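Local coordinates for ribonuclease P protein component 3 (Thermococcus kodakarensis KOD1, PDB 3WYZ) that probably serves as a protein subunit of ribonuclease P, the RNA-containing complex that cleaves the 5'-ends of precursor tRNAs to give mature tRNA, at residues Phe8-Val14 against Arg206-Asn210; Tyr62-Ala66 against Thr215-Lys219; Ala102-Val107 against Met129-Val135; Ala27-Phe31 against Val185-Leu191; Trp114-Pro120 against Phe158-Thr162. All blocks are in the same frame, centred on the assembly; numbering follows the deposited sequence.

Interaction 1: Phe8-Val14 against Arg206-Asn210; sequences FSRDYFV and RASLN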
# COMPACT_ATOMS: atom_id res chain seq x y z
N PHE A 8 17.31 16.98 -4.25
CA PHE A 8 16.61 16.09 -5.22
C PHE A 8 15.40 16.80 -5.82
O PHE A 8 14.91 17.78 -5.27
CB PHE A 8 16.15 14.80 -4.55
CG PHE A 8 15.59 13.79 -5.51
CD1 PHE A 8 16.44 12.96 -6.22
CD2 PHE A 8 14.23 13.70 -5.72
CE1 PHE A 8 15.94 12.04 -7.12
CE2 PHE A 8 13.72 12.77 -6.62
CZ PHE A 8 14.57 11.94 -7.32
N SER A 9 14.93 16.29 -6.95
CA SER A 9 13.72 16.81 -7.59
C SER A 9 12.61 17.06 -6.56
O SER A 9 12.40 16.26 -5.64
CB SER A 9 13.23 15.86 -8.69
OG SER A 9 12.65 16.57 -9.77
N ARG A 10 11.92 18.18 -6.73
CA ARG A 10 10.82 18.56 -5.86
C ARG A 10 9.50 17.99 -6.38
O ARG A 10 8.63 17.59 -5.60
CB ARG A 10 10.74 20.08 -5.75
CG ARG A 10 10.72 20.59 -4.32
CD ARG A 10 10.82 22.11 -4.26
NE ARG A 10 9.51 22.75 -4.36
CZ ARG A 10 8.57 22.71 -3.42
NH1 ARG A 10 7.41 23.32 -3.61
NH2 ARG A 10 8.79 22.06 -2.27
N ASP A 11 9.34 17.94 -7.70
CA ASP A 11 8.10 17.45 -8.29
C ASP A 11 8.25 16.05 -8.86
O ASP A 11 7.95 15.82 -10.02
CB ASP A 11 7.62 18.43 -9.37
CG ASP A 11 7.12 19.74 -8.79
OD1 ASP A 11 6.98 19.83 -7.55
OD2 ASP A 11 6.87 20.67 -9.58
N TYR A 12 8.69 15.12 -8.02
CA TYR A 12 8.84 13.73 -8.43
C TYR A 12 7.79 12.89 -7.71
O TYR A 12 7.68 12.95 -6.49
CB TYR A 12 10.25 13.24 -8.10
CG TYR A 12 10.59 11.91 -8.71
CD1 TYR A 12 10.30 10.71 -8.03
CD2 TYR A 12 11.18 11.82 -9.97
CE1 TYR A 12 10.60 9.48 -8.59
CE2 TYR A 12 11.48 10.59 -10.53
CZ TYR A 12 11.19 9.43 -9.84
OH TYR A 12 11.48 8.21 -10.40
N PHE A 13 7.03 12.09 -8.46
CA PHE A 13 5.89 11.36 -7.89
C PHE A 13 5.88 9.89 -8.29
O PHE A 13 6.13 9.55 -9.44
CB PHE A 13 4.58 12.02 -8.33
CG PHE A 13 4.49 13.48 -7.99
CD1 PHE A 13 4.42 13.89 -6.66
CD2 PHE A 13 4.50 14.45 -8.98
CE1 PHE A 13 4.35 15.23 -6.33
CE2 PHE A 13 4.43 15.80 -8.66
CZ PHE A 13 4.35 16.19 -7.34
N VAL A 14 5.56 9.01 -7.33
CA VAL A 14 5.54 7.56 -7.55
C VAL A 14 4.18 6.98 -7.14
O VAL A 14 3.68 7.26 -6.06
CB VAL A 14 6.64 6.86 -6.74
CG1 VAL A 14 6.54 5.34 -6.89
CG2 VAL A 14 8.02 7.36 -7.16
N ARG A 206 3.71 15.48 0.14
CA ARG A 206 4.67 15.37 -0.95
C ARG A 206 5.65 14.21 -0.74
O ARG A 206 5.95 13.47 -1.67
CB ARG A 206 5.45 16.69 -1.10
CG ARG A 206 6.38 16.77 -2.30
CD ARG A 206 7.20 18.05 -2.28
NE ARG A 206 6.36 19.24 -2.28
CZ ARG A 206 5.72 19.73 -3.34
NH1 ARG A 206 5.81 19.13 -4.53
NH2 ARG A 206 4.97 20.82 -3.22
N ALA A 207 6.14 14.06 0.49
CA ALA A 207 7.08 12.98 0.82
C ALA A 207 6.46 11.60 0.69
O ALA A 207 7.15 10.64 0.35
CB ALA A 207 7.65 13.17 2.21
N SER A 208 5.15 11.50 0.93
CA SER A 208 4.42 10.24 0.77
C SER A 208 4.31 9.76 -0.69
O SER A 208 4.05 8.58 -0.93
CB SER A 208 3.02 10.37 1.38
OG SER A 208 3.11 10.62 2.77
N LEU A 209 4.49 10.66 -1.65
CA LEU A 209 4.54 10.29 -3.07
C LEU A 209 5.95 10.34 -3.66
O LEU A 209 6.19 9.84 -4.75
CB LEU A 209 3.63 11.20 -3.88
CG LEU A 209 2.12 11.09 -3.63
CD1 LEU A 209 1.39 12.09 -4.50
CD2 LEU A 209 1.61 9.67 -3.88
N ASN A 210 6.89 10.94 -2.93
CA ASN A 210 8.23 11.18 -3.45
C ASN A 210 9.27 10.39 -2.67
O ASN A 210 9.75 9.34 -3.12
CB ASN A 210 8.51 12.69 -3.43
CG ASN A 210 9.84 13.07 -4.07
OD1 ASN A 210 10.74 12.25 -4.23
ND2 ASN A 210 9.96 14.34 -4.45
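The backbone N of Val14 gives the shortest polar bond of this contact, 2.8 Å to Leu209 O. It ties the start of the first strand of the TIM-barrel-like fold, 14-18, to the last turn of helix 202-209, so that the N-terminal segment is bound to a late helix. Arg206 reaches the middle of the segment, at Arg10 and Asp11. With CG anti to the backbone N (chi1 -174°) and a bend at chi3, its NH1 forms a salt bridge with Asp11 OD1 at 3.3 Å and a weak bond to Arg10 O. The guanidinium of Arg10 lies over one face of that of Arg206, the planes 47° apart, and the Asp11 carboxylate probably eases this like-charge approach. Asn210 sends ND2 to Ser9 O in another weak bond, 3.3 Å long, while its OD1 accepts from Arg214, whose cation also meets the Phe8 ring. Tyr12 turns its hydroxyl to Glu33. Packing takes over beyond these groups: Leu209 CB approaches the Phe13 ring at its edge, 3.9 Å from CD1, and Pro188 and Met192 also touch the Phe13 side chain. Beside the Val14 bond, Phe13 CA makes a CA-H...O contact of 3.5 Å with Leu209 O.

Interaction 2: Tyr62-Ala66 against Thr215-Lys219; sequences YGKVA and TIVWK
Lys64 NZ donates to Val217 O at 2.9 Å, the one hydrogen bond between the two segments. Lys64 lies where the chain leads into strand 65-70 of the TIM-barrel-like sheet, whereas Val217 lies in the weakly bonded last helix, so the bond joins the N-terminal end of the strand to the C-terminal end of the chain. The carbonyl meets the ammonium almost head-on, with a C=O...N angle of 173°. A bend at chi2 (-73°) followed by an extended run carries NZ across to this oxygen, and CE follows at 3.3 Å from the same Val217 O.

Around this bond the strand is already held in the sheet: the Lys64 and Ala66 backbones are hydrogen-bonded to Phe36, and that of Val65 to Leu88. Val65 points its own side chain the other way, onto Leu55 and Leu58 of helix 48-62, and Val217 rests on Met16 and Glu33 of the neighbouring strands.

Lys219 is modelled running past Lys64 in the opposite direction, but the two chains are set too close together and their fine placement is doubtful. As modelled, Lys64 NZ and Lys219 NZ are 5.1 Å apart. Bends at chi3 and chi4 turn the Lys219 amine back toward the strand, where NZ lies 3.5 Å from Val65 O, close but not hydrogen-bonded.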
# COMPACT_ATOMS: atom_id res chain seq x y z
N TYR A 62 5.34 -4.79 -17.10
CA TYR A 62 5.19 -3.54 -16.36
C TYR A 62 6.48 -2.96 -15.77
O TYR A 62 6.54 -1.76 -15.48
CB TYR A 62 4.19 -3.72 -15.23
CG TYR A 62 2.84 -4.19 -15.68
CD1 TYR A 62 1.93 -3.31 -16.24
CD2 TYR A 62 2.46 -5.52 -15.54
CE1 TYR A 62 0.68 -3.74 -16.66
CE2 TYR A 62 1.22 -5.96 -15.95
CZ TYR A 62 0.33 -5.07 -16.50
OH TYR A 62 -0.90 -5.52 -16.90
N GLY A 63 7.49 -3.80 -15.56
CA GLY A 63 8.76 -3.36 -14.98
C GLY A 63 8.80 -3.58 -13.48
O GLY A 63 9.39 -4.55 -13.00
N LYS A 64 8.17 -2.67 -12.73
CA LYS A 64 8.07 -2.78 -11.28
C LYS A 64 6.78 -3.50 -10.90
O LYS A 64 5.70 -3.13 -11.36
CB LYS A 64 8.10 -1.39 -10.63
CG LYS A 64 9.39 -0.62 -10.87
CD LYS A 64 10.52 -1.20 -10.05
CE LYS A 64 11.82 -0.41 -10.18
NZ LYS A 64 13.00 -1.08 -9.55
N VAL A 65 6.90 -4.52 -10.06
CA VAL A 65 5.76 -5.35 -9.69
C VAL A 65 5.67 -5.51 -8.18
O VAL A 65 6.68 -5.76 -7.51
CB VAL A 65 5.83 -6.74 -10.37
CG1 VAL A 65 4.68 -7.63 -9.91
CG2 VAL A 65 5.79 -6.60 -11.88
N ALA A 66 4.46 -5.35 -7.65
CA ALA A 66 4.18 -5.65 -6.24
C ALA A 66 3.22 -6.83 -6.14
O ALA A 66 2.42 -7.08 -7.05
CB ALA A 66 3.59 -4.44 -5.55
N THR A 215 12.42 5.04 -1.13
CA THR A 215 13.05 4.16 -0.15
C THR A 215 12.74 2.67 -0.38
O THR A 215 13.42 1.80 0.17
CB THR A 215 12.61 4.58 1.28
OG1 THR A 215 13.01 5.94 1.50
CG2 THR A 215 13.22 3.70 2.36
N ILE A 216 11.71 2.38 -1.17
CA ILE A 216 11.22 1.02 -1.40
C ILE A 216 11.47 0.51 -2.82
O ILE A 216 11.89 -0.64 -3.01
CB ILE A 216 9.70 0.94 -1.12
CG1 ILE A 216 9.39 1.44 0.29
CG2 ILE A 216 9.18 -0.48 -1.31
CD1 ILE A 216 7.94 1.83 0.50
N VAL A 217 11.19 1.36 -3.82
CA VAL A 217 11.15 0.94 -5.22
C VAL A 217 12.51 0.67 -5.86
O VAL A 217 12.56 0.16 -6.98
CB VAL A 217 10.42 1.95 -6.13
CG1 VAL A 217 8.96 2.09 -5.71
CG2 VAL A 217 11.15 3.29 -6.18
N TRP A 218 13.61 1.03 -5.19
CA TRP A 218 14.95 0.70 -5.69
C TRP A 218 15.10 -0.81 -5.95
O TRP A 218 15.85 -1.22 -6.82
CB TRP A 218 16.03 1.19 -4.73
CG TRP A 218 16.00 0.52 -3.39
CD1 TRP A 218 15.29 0.91 -2.28
CD2 TRP A 218 16.69 -0.68 -3.01
NE1 TRP A 218 15.51 0.04 -1.25
CE2 TRP A 218 16.37 -0.95 -1.67
CE3 TRP A 218 17.56 -1.54 -3.69
CZ2 TRP A 218 16.88 -2.05 -0.98
CZ3 TRP A 218 18.07 -2.64 -3.00
CH2 TRP A 218 17.72 -2.88 -1.66
N LYS A 219 14.39 -1.61 -5.15
CA LYS A 219 14.09 -2.99 -5.48
C LYS A 219 15.28 -3.90 -5.56
O LYS A 219 15.21 -4.94 -6.23
CB LYS A 219 13.37 -3.05 -6.82
CG LYS A 219 12.61 -4.36 -6.98
CD LYS A 219 11.46 -4.21 -7.94
CE LYS A 219 10.58 -3.04 -7.54
NZ LYS A 219 9.30 -3.47 -6.94

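Interaction 3: Ala102-Val107 against Met129-Val135; sequences AIESGV and MAARRGV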
# COMPACT_ATOMS: atom_id res chain seq x y z
N ALA A 102 1.86 -9.07 9.33
CA ALA A 102 2.47 -8.33 8.23
C ALA A 102 3.61 -7.45 8.74
O ALA A 102 4.67 -7.38 8.12
CB ALA A 102 1.43 -7.49 7.52
N ILE A 103 3.37 -6.79 9.87
CA ILE A 103 4.38 -5.95 10.51
C ILE A 103 5.53 -6.79 11.03
O ILE A 103 6.70 -6.49 10.77
CB ILE A 103 3.80 -5.14 11.71
CG1 ILE A 103 2.71 -4.16 11.24
CG2 ILE A 103 4.90 -4.41 12.46
CD1 ILE A 103 3.17 -3.11 10.25
N GLU A 104 5.20 -7.84 11.79
CA GLU A 104 6.20 -8.72 12.42
C GLU A 104 7.16 -9.35 11.40
O GLU A 104 8.36 -9.45 11.65
CB GLU A 104 5.52 -9.82 13.25
CG GLU A 104 4.95 -9.32 14.58
CD GLU A 104 4.14 -10.37 15.34
OE1 GLU A 104 3.57 -11.29 14.70
OE2 GLU A 104 4.05 -10.27 16.58
N SER A 105 6.62 -9.74 10.25
CA SER A 105 7.41 -10.40 9.21
C SER A 105 8.30 -9.47 8.36
O SER A 105 9.04 -9.95 7.51
CB SER A 105 6.48 -11.19 8.29
OG SER A 105 5.74 -12.12 9.06
N GLY A 106 8.23 -8.16 8.60
CA GLY A 106 9.09 -7.21 7.87
C GLY A 106 8.70 -7.09 6.41
O GLY A 106 9.55 -7.05 5.52
N VAL A 107 7.40 -7.02 6.17
CA VAL A 107 6.87 -6.89 4.82
C VAL A 107 7.09 -5.45 4.33
O VAL A 107 7.26 -4.54 5.14
CB VAL A 107 5.37 -7.30 4.80
CG1 VAL A 107 4.45 -6.11 5.05
CG2 VAL A 107 5.02 -7.98 3.51
N MET A 129 6.04 -1.36 16.32
CA MET A 129 6.66 -2.47 15.60
C MET A 129 6.92 -2.14 14.13
O MET A 129 7.94 -2.57 13.57
CB MET A 129 5.79 -3.73 15.68
CG MET A 129 5.75 -4.37 17.05
SD MET A 129 4.96 -5.99 17.00
CE MET A 129 3.26 -5.54 16.68
N ALA A 130 6.02 -1.38 13.51
CA ALA A 130 6.20 -0.98 12.12
C ALA A 130 7.44 -0.10 11.91
O ALA A 130 8.14 -0.23 10.90
CB ALA A 130 4.96 -0.26 11.61
N ALA A 131 7.70 0.78 12.86
CA ALA A 131 8.87 1.66 12.79
C ALA A 131 10.16 0.86 13.00
O ALA A 131 11.13 1.03 12.25
CB ALA A 131 8.75 2.77 13.81
N ARG A 132 10.16 -0.03 13.99
CA ARG A 132 11.34 -0.87 14.28
C ARG A 132 11.57 -1.94 13.22
O ARG A 132 12.70 -2.41 13.08
CB ARG A 132 11.22 -1.53 15.65
CG ARG A 132 10.95 -0.59 16.82
CD ARG A 132 11.91 0.60 16.84
NE ARG A 132 13.30 0.19 17.02
CZ ARG A 132 14.31 1.05 17.14
NH1 ARG A 132 14.08 2.36 17.11
NH2 ARG A 132 15.55 0.62 17.31
N ARG A 133 10.52 -2.34 12.50
CA ARG A 133 10.65 -3.31 11.40
C ARG A 133 10.75 -2.63 10.03
O ARG A 133 10.94 -3.31 9.02
CB ARG A 133 9.47 -4.28 11.38
CG ARG A 133 9.26 -5.09 12.65
CD ARG A 133 10.30 -6.19 12.85
NE ARG A 133 9.77 -7.27 13.69
CZ ARG A 133 9.53 -7.18 15.00
NH1 ARG A 133 9.75 -6.06 15.68
NH2 ARG A 133 9.05 -8.24 15.65
N GLY A 134 10.61 -1.31 9.98
CA GLY A 134 10.66 -0.56 8.72
C GLY A 134 9.52 -0.83 7.75
O GLY A 134 9.69 -0.67 6.54
N VAL A 135 8.36 -1.23 8.27
CA VAL A 135 7.21 -1.58 7.44
C VAL A 135 6.37 -0.34 7.13
O VAL A 135 5.91 0.33 8.05
CB VAL A 135 6.33 -2.64 8.13
CG1 VAL A 135 5.11 -2.98 7.27
CG2 VAL A 135 7.14 -3.89 8.43
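From its CB, Ile103 sends two branches across to helix 124-133, the next of the outer helices of this TIM-barrel-like fold. CG2, anti to the backbone N, presses on the backbone and on Met129: it lies 3.4 Å from Ala130 N and equally close to Met129 CB, a tight carbon pair. CG1 carries the other branch to CD1, which touches Ala130 CB and Val135 CG1, 3.6 Å from each and about a right angle apart. One isoleucine thus touches both the helix and Val135, two residues beyond it.

Val135 faces back with both methyls. CG1 also meets Val107 CG1 at 3.9 Å, and CG2 settles against Val107 O and Ile103 O, so that the valine packs on carbonyls as well as on carbon. Both helices finish in Schellman motifs, with Gly106 and Gly134 at positive phi, and the two chains turn off into strands 109-111 and 136-140.

At the outer margin the contact becomes polar. Arg133, bent at chi2 (-72°), lays its CB and CG along Ile103 O before NE turns to the Glu104 carbonyl. The Glu104 carboxylate itself forms a salt bridge with Arg100 on its own helix, while Glu104 CG lies 4.1 Å from Met129 SD. Arg133 NE donates a weak bond of 3.3 Å to Glu104 O, which lies near the guanidinium plane at its edge.

Interaction 4: Ala27-Phe31 against Val185-Leu191; sequences ASDWF and VRGPRDL
Helix 21-30 ends opposite the start of helix 188-198, the backbones coming nearest at Trp30 and Gly187, whose CA atoms are 5.9 Å apart, with Gly187 at the N-cap position. The contact packs the first outer helix of the TIM-barrel-like fold against the loop and helix that follow its last strand, 173-176, and no hydrogen bond crosses it.

Phe31 carries much of the packing. With CG anti to the carbonyl carbon (chi1 -64°), its ring is turned toward Leu191 and Pro188, the proline coming from the opposite direction. Pro188 CG sits over one face in a CH-pi contact, 4.1 Å from the Phe31 ring centroid and 26° off the normal. Arg186 O approaches the same ring at its edge, in plane, 3.3 Å from Phe31 CZ, where the slightly positive ring hydrogens would suit a carbonyl. Leu191 CD1 comes obliquely to that CZ at 3.5 Å. Phe13 also packs on the Phe31 ring.

Trp30 flanks the other part of the interface. The CZ3 corner of its ring meets Val185 CG1 obliquely, while its CB lies near Pro188 CD and its carbonyl oxygen near Pro188 CG. Val185 CG1 touches two residues of the helix, 3.4 Å from Trp30 CZ3 and 3.7 Å from Ala27 CB.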
# COMPACT_ATOMS: atom_id res chain seq x y z
N ALA A 27 -1.83 6.06 -15.54
CA ALA A 27 -1.00 6.60 -14.46
C ALA A 27 0.44 6.90 -14.87
O ALA A 27 1.08 7.78 -14.28
CB ALA A 27 -1.01 5.65 -13.27
N SER A 28 0.95 6.18 -15.87
CA SER A 28 2.33 6.37 -16.33
C SER A 28 2.62 7.78 -16.89
O SER A 28 3.77 8.21 -16.92
CB SER A 28 2.69 5.31 -17.37
OG SER A 28 1.87 5.42 -18.52
N ASP A 29 1.57 8.48 -17.33
CA ASP A 29 1.70 9.88 -17.75
C ASP A 29 1.85 10.83 -16.56
O ASP A 29 2.61 11.80 -16.64
CB ASP A 29 0.47 10.32 -18.55
CG ASP A 29 0.42 9.73 -19.95
OD1 ASP A 29 1.43 9.17 -20.43
OD2 ASP A 29 -0.66 9.83 -20.57
N TRP A 30 1.12 10.56 -15.49
CA TRP A 30 1.06 11.48 -14.35
C TRP A 30 2.15 11.24 -13.30
O TRP A 30 2.50 12.15 -12.55
CB TRP A 30 -0.31 11.41 -13.66
CG TRP A 30 -1.48 11.55 -14.58
CD1 TRP A 30 -1.50 12.21 -15.78
CD2 TRP A 30 -2.81 11.06 -14.37
NE1 TRP A 30 -2.76 12.13 -16.33
CE2 TRP A 30 -3.58 11.44 -15.48
CE3 TRP A 30 -3.42 10.33 -13.34
CZ2 TRP A 30 -4.94 11.11 -15.61
CZ3 TRP A 30 -4.77 10.00 -13.46
CH2 TRP A 30 -5.51 10.39 -14.59
N PHE A 31 2.67 10.01 -13.23
CA PHE A 31 3.67 9.65 -12.23
C PHE A 31 4.98 9.24 -12.89
O PHE A 31 4.99 8.72 -14.00
CB PHE A 31 3.16 8.52 -11.34
CG PHE A 31 1.96 8.90 -10.52
CD1 PHE A 31 0.67 8.72 -11.02
CD2 PHE A 31 2.12 9.45 -9.25
CE1 PHE A 31 -0.43 9.08 -10.26
CE2 PHE A 31 1.02 9.81 -8.49
CZ PHE A 31 -0.26 9.63 -9.00
N VAL A 185 -7.83 5.93 -10.85
CA VAL A 185 -6.51 6.56 -10.87
C VAL A 185 -6.67 8.07 -10.72
O VAL A 185 -7.45 8.69 -11.44
CB VAL A 185 -5.75 6.26 -12.18
CG1 VAL A 185 -4.36 6.86 -12.17
CG2 VAL A 185 -5.66 4.76 -12.42
N ARG A 186 -5.93 8.66 -9.78
CA ARG A 186 -5.94 10.11 -9.57
C ARG A 186 -4.50 10.63 -9.61
O ARG A 186 -3.56 9.93 -9.26
CB ARG A 186 -6.56 10.45 -8.21
CG ARG A 186 -7.98 9.93 -7.99
CD ARG A 186 -9.06 10.76 -8.67
NE ARG A 186 -9.69 10.04 -9.78
CZ ARG A 186 -9.80 10.49 -11.03
NH1 ARG A 186 -10.40 9.73 -11.94
NH2 ARG A 186 -9.32 11.68 -11.40
N GLY A 187 -4.35 11.89 -10.03
CA GLY A 187 -3.03 12.49 -10.18
C GLY A 187 -2.36 12.80 -8.85
O GLY A 187 -3.02 12.77 -7.81
N PRO A 188 -1.05 13.10 -8.88
CA PRO A 188 -0.29 13.40 -7.67
C PRO A 188 -0.94 14.46 -6.79
O PRO A 188 -1.00 14.30 -5.58
CB PRO A 188 1.05 13.91 -8.20
CG PRO A 188 1.18 13.34 -9.57
CD PRO A 188 -0.22 13.22 -10.10
N ARG A 189 -1.42 15.54 -7.42
CA ARG A 189 -2.04 16.64 -6.70
C ARG A 189 -3.29 16.20 -5.93
O ARG A 189 -3.51 16.65 -4.81
CB ARG A 189 -2.37 17.78 -7.67
CG ARG A 189 -2.74 19.09 -7.01
CD ARG A 189 -2.86 20.22 -8.02
NE ARG A 189 -1.56 20.81 -8.36
CZ ARG A 189 -0.81 20.50 -9.41
NH1 ARG A 189 -1.19 19.58 -10.30
NH2 ARG A 189 0.35 21.13 -9.59
N ASP A 190 -4.08 15.32 -6.52
CA ASP A 190 -5.27 14.78 -5.86
C ASP A 190 -4.90 13.81 -4.74
O ASP A 190 -5.55 13.80 -3.69
CB ASP A 190 -6.20 14.08 -6.85
CG ASP A 190 -6.97 15.06 -7.74
OD1 ASP A 190 -6.52 16.23 -7.84
OD2 ASP A 190 -8.00 14.66 -8.33
N LEU A 191 -3.87 13.00 -4.95
CA LEU A 191 -3.42 12.07 -3.91
C LEU A 191 -2.87 12.83 -2.70
O LEU A 191 -3.04 12.39 -1.57
CB LEU A 191 -2.37 11.10 -4.45
CG LEU A 191 -2.84 10.07 -5.50
CD1 LEU A 191 -1.70 9.13 -5.82
CD2 LEU A 191 -4.06 9.29 -5.03

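Interaction 5: Trp114-Pro120 against Phe158-Thr162; sequences WFGRKDP and FMMKT
Trp114 and Phe158 cross obliquely, back to back at their CB atoms, which are 3.7 Å apart, and each ring then serves a different part of the contact. The indole takes the less common first torsion, CG lying between the backbone N and the carbonyl carbon (chi1 55°), and this sends it along helix 149-168. There Met159 lies across it at about a right angle. Met159 CG stands over one face, 3.8 Å from the centroid of the six-membered ring and 23° off its normal, and SD adds an oblique Met-aromatic contact. Thr162 meets the CE3-CZ3 edge of the ring, with CG2 in plane and OG1 3.6 Å from Trp114 CE3. That hydroxyl donates to Phe158 O, which Thr162 N reaches from the opposite face.

The Phe158 ring turns the other way, against the loop backbone that follows a type II beta turn, Trp114 to Arg117. Asp119 N lies over one face, 3.4 Å from Phe158 CZ, while Arg117 O and the Lys118 carbonyl carbon approach obliquely. Arg117 grips Asp119 OD1 side-on with NE and NH2, which probably stiffens the loop, and its NH1 binds Gly94 O. Pro120 CG rests on the Lys161 aliphatic chain, 3.6 Å from CB.

In the TIM-barrel-like fold this joins the loop between strand 109-111 and helix 124-133 to helix 149-168, while in strand 136-140 Phe139 meets the Trp114 ring, and Ile137 and Phe139 touch Thr162.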
# COMPACT_ATOMS: atom_id res chain seq x y z
N TRP A 114 -7.22 -0.39 8.30
CA TRP A 114 -8.62 -0.14 8.65
C TRP A 114 -9.62 -0.86 7.74
O TRP A 114 -10.81 -0.92 8.05
CB TRP A 114 -8.92 1.37 8.60
CG TRP A 114 -8.57 1.99 7.28
CD1 TRP A 114 -9.34 2.02 6.15
CD2 TRP A 114 -7.33 2.64 6.94
NE1 TRP A 114 -8.66 2.65 5.13
CE2 TRP A 114 -7.42 3.03 5.59
CE3 TRP A 114 -6.16 2.92 7.66
CZ2 TRP A 114 -6.39 3.69 4.94
CZ3 TRP A 114 -5.13 3.58 7.00
CH2 TRP A 114 -5.25 3.95 5.66
N PHE A 115 -9.15 -1.39 6.61
CA PHE A 115 -10.03 -1.90 5.55
C PHE A 115 -11.09 -2.88 6.07
O PHE A 115 -10.77 -3.94 6.59
CB PHE A 115 -9.19 -2.56 4.45
CG PHE A 115 -10.00 -3.03 3.27
CD1 PHE A 115 -10.57 -2.13 2.39
CD2 PHE A 115 -10.18 -4.39 3.04
CE1 PHE A 115 -11.31 -2.57 1.30
CE2 PHE A 115 -10.92 -4.84 1.94
CZ PHE A 115 -11.49 -3.92 1.07
N GLY A 116 -12.36 -2.50 5.93
CA GLY A 116 -13.47 -3.35 6.34
C GLY A 116 -13.65 -3.46 7.85
O GLY A 116 -14.06 -4.50 8.35
N ARG A 117 -13.35 -2.38 8.57
CA ARG A 117 -13.44 -2.36 10.03
C ARG A 117 -14.24 -1.17 10.52
O ARG A 117 -14.59 -0.26 9.75
CB ARG A 117 -12.04 -2.29 10.65
CG ARG A 117 -11.10 -3.42 10.26
CD ARG A 117 -9.75 -3.24 10.95
NE ARG A 117 -9.85 -3.34 12.40
CZ ARG A 117 -10.00 -4.47 13.08
NH1 ARG A 117 -10.05 -5.65 12.46
NH2 ARG A 117 -10.09 -4.44 14.40
N LYS A 118 -14.53 -1.18 11.82
CA LYS A 118 -15.14 -0.04 12.50
C LYS A 118 -14.12 0.64 13.41
O LYS A 118 -14.50 1.33 14.35
CB LYS A 118 -16.38 -0.48 13.29
CG LYS A 118 -17.55 -0.89 12.42
CD LYS A 118 -17.57 -2.38 12.14
CE LYS A 118 -18.20 -3.17 13.28
NZ LYS A 118 -19.68 -2.96 13.40
N ASP A 119 -12.84 0.46 13.11
CA ASP A 119 -11.74 1.09 13.86
C ASP A 119 -10.46 1.12 12.99
O ASP A 119 -10.39 0.44 11.96
CB ASP A 119 -11.50 0.35 15.18
CG ASP A 119 -11.02 -1.08 14.99
OD1 ASP A 119 -9.86 -1.29 14.56
OD2 ASP A 119 -11.81 -2.00 15.28
N PRO A 120 -9.44 1.90 13.41
CA PRO A 120 -8.22 2.06 12.60
C PRO A 120 -7.45 0.77 12.29
O PRO A 120 -6.80 0.69 11.25
CB PRO A 120 -7.34 2.97 13.47
CG PRO A 120 -8.30 3.72 14.31
CD PRO A 120 -9.44 2.80 14.58
N PHE A 158 -10.53 6.97 10.46
CA PHE A 158 -9.56 5.90 10.67
C PHE A 158 -8.21 6.27 10.08
O PHE A 158 -7.17 5.97 10.67
CB PHE A 158 -10.03 4.56 10.06
CG PHE A 158 -11.38 4.11 10.55
CD1 PHE A 158 -11.82 4.39 11.84
CD2 PHE A 158 -12.21 3.38 9.71
CE1 PHE A 158 -13.06 3.96 12.27
CE2 PHE A 158 -13.45 2.95 10.14
CZ PHE A 158 -13.88 3.23 11.42
N MET A 159 -8.24 6.89 8.91
CA MET A 159 -7.02 7.36 8.26
C MET A 159 -6.33 8.46 9.06
O MET A 159 -5.11 8.51 9.12
CB MET A 159 -7.33 7.87 6.86
CG MET A 159 -7.67 6.78 5.87
SD MET A 159 -7.97 7.44 4.23
CE MET A 159 -8.38 5.95 3.33
N MET A 160 -7.13 9.34 9.68
CA MET A 160 -6.60 10.36 10.58
C MET A 160 -5.92 9.74 11.80
O MET A 160 -4.84 10.18 12.18
CB MET A 160 -7.71 11.32 11.03
CG MET A 160 -8.20 12.25 9.93
SD MET A 160 -9.67 13.18 10.41
CE MET A 160 -10.27 13.75 8.82
N LYS A 161 -6.55 8.74 12.42
CA LYS A 161 -5.98 8.07 13.59
C LYS A 161 -4.67 7.36 13.24
O LYS A 161 -3.69 7.44 13.99
CB LYS A 161 -6.96 7.06 14.21
CG LYS A 161 -8.23 7.66 14.79
CD LYS A 161 -8.72 6.88 16.01
CE LYS A 161 -10.20 7.10 16.29
NZ LYS A 161 -10.57 6.78 17.70
N THR A 162 -4.66 6.67 12.11
CA THR A 162 -3.48 5.97 11.64
C THR A 162 -2.36 6.94 11.28
O THR A 162 -1.19 6.68 11.58
CB THR A 162 -3.81 5.08 10.43
OG1 THR A 162 -4.83 4.14 10.79
CG2 THR A 162 -2.59 4.32 9.98

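How the interactions relate
Interactions 1 and 4 form one continuous packing region: Phe13 touches Phe31 and Pro188, and Leu209 lies against the Pro188 carbonyl, so the first strand and helix meet the consecutive helices 188-198 and 202-209 at one edge of the sheet. Interaction 2 reaches this region through Val14 and Val217. Interaction 5 uses the loop that leads into helix 124-133 and interaction 3 the end of that helix; they do not touch. Interactions 3 and 4 are the more buried, interaction 1 the least. Charged and backbone bonds mark interaction 1, and one lysine bond interaction 2; interaction 3 is aliphatic with a weak polar margin, and interactions 4 and 5 rely on aromatic rings without any hydrogen bond across.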